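PDB 3R4R: hypothetical fimbrial assembly protein from Parabacteroides distasonis, which is a putative component of the fimbrium tip, the end of filamentous cell-surface appendages that mediate adhesion and biofilm formation. Local coordinates for residues 132-143 with 227-235. Numbering follows the deposited sequence.
Sequences IAKGPVTASLLV and VTFYTYEIS. With EDO (1,2-ethanediol), chain F; SO4 (sulfate ion), chain C; EDO (1,2-ethanediol), chain H.
P136 fits between Y230 and Y232. Its CD sits over the centre of the Y232 ring, 3.7 Å from the centroid and 11° off the normal, a CH-pi contact, while its CB meets Y230 CB at 3.5 Å. The Y232 hydroxyl donates a hydrogen bond to the carbonyl of K134 (OH to O 2.7 Å), with the donor 22° out of the carbonyl plane, and accepts one from a water that in turn takes the N-H of V143. I132 CD1 and V143 CG2 lie beside this hydroxyl, the latter 3.7 Å from Y232 OH. L142 packs over one face of the Y230 ring in a CH-pi contact, CD2 lying 4.1 Å from the centroid; with CG anti to the carbonyl carbon (chi1 -67°), both its methyls reach the ring. A139 CB touches Y230 OH, which hydrogen-bonds E41 of helix 39-42. Strand 228-232 pairs antiparallel with strand 161-179, and the contact packs the 132-143 loop onto the transthyretin-like C-terminal region. Replacing Y232 with an alanine is likely to leave the K134 carbonyl and the water without their phenol partner and strip P136 of its aromatic platform. The interface thus combines apolar proline and leucine packing with buried phenol hydroxyls satisfied by K134, water and E41.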
loop_
_atom_site.group_PDB
_atom_site.type_symbol
_atom_site.label_atom_id
_atom_site.label_comp_id
_atom_site.label_asym_id
_atom_site.label_seq_id
_atom_site.Cartn_x
_atom_site.Cartn_y
_atom_site.Cartn_z
ATOM N N ILE A 132 2.490 4.575 -10.957
ATOM C CA ILE A 132 3.072 5.627 -10.140
ATOM C C ILE A 132 4.509 5.192 -9.849
ATOM O O ILE A 132 4.744 3.999 -9.647
ATOM C CB ILE A 132 2.249 5.980 -8.854
ATOM C CG1 ILE A 132 2.124 4.777 -7.863
ATOM C CG2 ILE A 132 0.887 6.604 -9.237
ATOM C CD1 ILE A 132 1.365 5.016 -6.608
ATOM N N ALA A 133 5.470 6.144 -9.893
ATOM C CA ALA A 133 6.907 5.875 -9.710
ATOM C C ALA A 133 7.468 6.544 -8.441
ATOM O O ALA A 133 8.689 6.731 -8.334
ATOM C CB ALA A 133 7.681 6.361 -10.926
ATOM N N LYS A 134 6.589 6.886 -7.471
ATOM C CA LYS A 134 7.021 7.483 -6.203
ATOM C C LYS A 134 6.986 6.398 -5.133
ATOM O O LYS A 134 5.913 6.012 -4.637
ATOM C CB LYS A 134 6.197 8.731 -5.806
ATOM C CG LYS A 134 6.522 9.924 -6.727
ATOM C CD LYS A 134 5.894 11.237 -6.330
ATOM C CE LYS A 134 6.282 12.327 -7.314
ATOM N NZ LYS A 134 5.635 13.630 -7.004
ATOM N N GLY A 135 8.187 5.903 -4.844
ATOM C CA GLY A 135 8.463 4.825 -3.911
ATOM C C GLY A 135 8.093 5.016 -2.458
ATOM O O GLY A 135 8.104 6.136 -1.948
ATOM N N PRO A 136 7.811 3.901 -1.752
ATOM C CA PRO A 136 7.484 3.990 -0.307
ATOM C C PRO A 136 8.733 4.311 0.542
ATOM O O PRO A 136 9.671 3.531 0.582
ATOM C CB PRO A 136 6.921 2.601 0.013
ATOM C CG PRO A 136 7.466 1.705 -1.020
ATOM C CD PRO A 136 7.774 2.510 -2.244
ATOM N N VAL A 137 8.777 5.507 1.162
ATOM C CA VAL A 137 9.945 5.952 1.940
ATOM C C VAL A 137 9.522 6.478 3.336
ATOM O O VAL A 137 10.124 6.116 4.338
ATOM C CB VAL A 137 10.784 7.058 1.213
ATOM C CG1 VAL A 137 12.102 7.316 1.977
ATOM C CG2 VAL A 137 11.077 6.704 -0.231
ATOM N N THR A 138 8.541 7.388 3.368
ATOM C CA THR A 138 7.998 8.033 4.572
ATOM C C THR A 138 6.795 7.213 5.068
ATOM O O THR A 138 5.851 6.973 4.314
ATOM C CB THR A 138 7.631 9.493 4.227
ATOM O OG1 THR A 138 8.783 10.137 3.658
ATOM C CG2 THR A 138 7.109 10.284 5.425
ATOM N N ALA A 139 6.854 6.782 6.342
ATOM C CA ALA A 139 5.835 5.973 7.030
ATOM C C ALA A 139 4.456 6.651 7.010
ATOM O O ALA A 139 3.453 5.972 6.793
ATOM C CB ALA A 139 6.260 5.722 8.472
ATOM N N SER A 140 4.422 7.981 7.186
ATOM C CA SER A 140 3.205 8.791 7.221
ATOM C C SER A 140 2.703 9.187 5.789
ATOM O O SER A 140 1.640 9.792 5.668
ATOM C CB SER A 140 3.455 10.052 8.050
ATOM O OG SER A 140 4.611 10.736 7.600
ATOM N N LEU A 141 3.425 8.807 4.720
ATOM C CA LEU A 141 2.999 9.110 3.356
ATOM C C LEU A 141 3.124 7.823 2.500
ATOM O O LEU A 141 3.684 7.835 1.416
ATOM C CB LEU A 141 3.795 10.291 2.768
ATOM C CG LEU A 141 3.215 10.969 1.498
ATOM C CD1 LEU A 141 1.941 11.775 1.812
ATOM C CD2 LEU A 141 4.239 11.894 0.868
ATOM N N LEU A 142 2.604 6.710 3.014
ATOM C CA LEU A 142 2.553 5.415 2.320
ATOM C C LEU A 142 1.246 5.317 1.529
ATOM O O LEU A 142 0.184 5.647 2.059
ATOM C CB LEU A 142 2.696 4.231 3.290
ATOM C CG LEU A 142 4.057 4.055 3.988
ATOM C CD1 LEU A 142 3.963 3.030 5.129
ATOM C CD2 LEU A 142 5.197 3.787 2.994
ATOM N N VAL A 143 1.319 4.878 0.271
ATOM C CA VAL A 143 0.162 4.839 -0.603
ATOM C C VAL A 143 -0.710 3.631 -0.232
ATOM O O VAL A 143 -0.209 2.509 -0.047
ATOM C CB VAL A 143 0.566 4.825 -2.119
ATOM C CG1 VAL A 143 -0.642 4.638 -3.030
ATOM C CG2 VAL A 143 1.319 6.101 -2.497
ATOM N N VAL A 227 16.427 -0.194 9.596
ATOM C CA VAL A 227 16.181 -1.596 9.949
ATOM C C VAL A 227 14.747 -1.964 9.471
ATOM O O VAL A 227 14.533 -3.104 9.090
ATOM C CB VAL A 227 16.424 -1.725 11.485
ATOM C CG1 VAL A 227 15.563 -2.770 12.171
ATOM C CG2 VAL A 227 17.891 -1.954 11.760
ATOM N N THR A 228 13.819 -1.006 9.431
ATOM C CA THR A 228 12.475 -1.186 8.879
ATOM C C THR A 228 12.420 -0.372 7.568
ATOM O O THR A 228 12.685 0.830 7.559
ATOM C CB THR A 228 11.347 -0.815 9.883
ATOM O OG1 THR A 228 11.370 -1.714 11.009
ATOM C CG2 THR A 228 9.935 -0.837 9.225
ATOM N N PHE A 229 12.099 -1.036 6.465
ATOM C CA PHE A 229 12.054 -0.384 5.159
ATOM C C PHE A 229 10.867 -0.964 4.335
ATOM O O PHE A 229 10.233 -1.944 4.767
ATOM C CB PHE A 229 13.413 -0.542 4.432
ATOM C CG PHE A 229 13.953 -1.941 4.406
ATOM C CD1 PHE A 229 14.735 -2.419 5.457
ATOM C CD2 PHE A 229 13.732 -2.765 3.312
ATOM C CE1 PHE A 229 15.226 -3.730 5.444
ATOM C CE2 PHE A 229 14.238 -4.068 3.286
ATOM C CZ PHE A 229 14.961 -4.551 4.369
ATOM N N TYR A 230 10.540 -0.306 3.189
ATOM C CA TYR A 230 9.392 -0.629 2.342
ATOM C C TYR A 230 9.753 -0.795 0.877
ATOM O O TYR A 230 10.775 -0.295 0.422
ATOM C CB TYR A 230 8.327 0.485 2.426
ATOM C CG TYR A 230 7.990 0.952 3.820
ATOM C CD1 TYR A 230 7.105 0.236 4.623
ATOM C CD2 TYR A 230 8.577 2.098 4.352
ATOM C CE1 TYR A 230 6.857 0.616 5.943
ATOM C CE2 TYR A 230 8.346 2.480 5.677
ATOM C CZ TYR A 230 7.475 1.742 6.463
ATOM O OH TYR A 230 7.170 2.162 7.725
ATOM N N THR A 231 8.858 -1.453 0.128
ATOM C CA THR A 231 8.957 -1.693 -1.311
ATOM C C THR A 231 7.574 -2.011 -1.895
ATOM O O THR A 231 6.714 -2.581 -1.206
ATOM C CB THR A 231 9.954 -2.835 -1.628
ATOM O OG1 THR A 231 9.992 -3.045 -3.037
ATOM C CG2 THR A 231 9.593 -4.157 -0.946
ATOM N N TYR A 232 7.381 -1.687 -3.191
ATOM C CA TYR A 232 6.200 -2.129 -3.879
ATOM C C TYR A 232 6.464 -3.564 -4.330
ATOM O O TYR A 232 7.637 -3.923 -4.470
ATOM C CB TYR A 232 5.824 -1.192 -5.042
ATOM C CG TYR A 232 5.426 0.223 -4.692
ATOM C CD1 TYR A 232 4.374 0.472 -3.810
ATOM C CD2 TYR A 232 5.919 1.300 -5.421
ATOM C CE1 TYR A 232 3.960 1.773 -3.522
ATOM C CE2 TYR A 232 5.461 2.602 -5.197
ATOM C CZ TYR A 232 4.492 2.834 -4.234
ATOM O OH TYR A 232 4.059 4.109 -3.979
ATOM N N GLU A 233 5.416 -4.410 -4.483
ATOM C CA GLU A 233 5.504 -5.788 -5.024
ATOM C C GLU A 233 6.388 -5.919 -6.257
ATOM O O GLU A 233 6.470 -4.980 -7.060
ATOM C CB GLU A 233 4.120 -6.301 -5.457
ATOM C CG GLU A 233 3.132 -6.570 -4.364
ATOM C CD GLU A 233 1.832 -7.151 -4.862
ATOM O OE1 GLU A 233 1.379 -6.855 -5.997
ATOM O OE2 GLU A 233 1.225 -7.878 -4.051
ATOM N N ILE A 234 6.971 -7.109 -6.453
ATOM C CA ILE A 234 7.814 -7.428 -7.592
ATOM C C ILE A 234 7.355 -8.780 -8.125
ATOM O O ILE A 234 7.604 -9.788 -7.460
ATOM C CB ILE A 234 9.291 -7.398 -7.164
ATOM C CG1 ILE A 234 9.655 -6.029 -6.519
ATOM C CG2 ILE A 234 10.178 -7.747 -8.356
ATOM C CD1 ILE A 234 10.966 -5.905 -5.769
ATOM N N SER A 235 6.678 -8.792 -9.320
ATOM C CA SER A 235 6.131 -9.995 -9.962
ATOM C C SER A 235 7.220 -10.903 -10.551
ATOM O O SER A 235 7.074 -12.132 -10.479
ATOM C CB SER A 235 5.157 -9.622 -11.078
ATOM O OG SER A 235 5.789 -8.885 -12.111
HETATM C C1 EDO F . 13.131 2.365 1.260
HETATM O O1 EDO F . 12.921 3.583 0.524
HETATM C C2 EDO F . 12.998 2.624 2.758
HETATM O O2 EDO F . 11.648 2.492 3.209
HETATM S S SO4 C . 14.926 2.057 11.988
HETATM O O1 SO4 C . 14.437 2.990 10.960
HETATM O O2 SO4 C . 14.898 2.720 13.308
HETATM O O3 SO4 C . 14.034 0.870 12.021
HETATM O O4 SO4 C . 16.295 1.669 11.698
HETATM C C1 EDO H . 3.099 9.926 -11.004
HETATM O O1 EDO H . 3.113 9.340 -12.323
HETATM C C2 EDO H . 4.086 9.258 -10.049
HETATM O O2 EDO H . 5.459 9.441 -10.450
HETATM O O HOH W 1 3.951 4.374 -1.001
#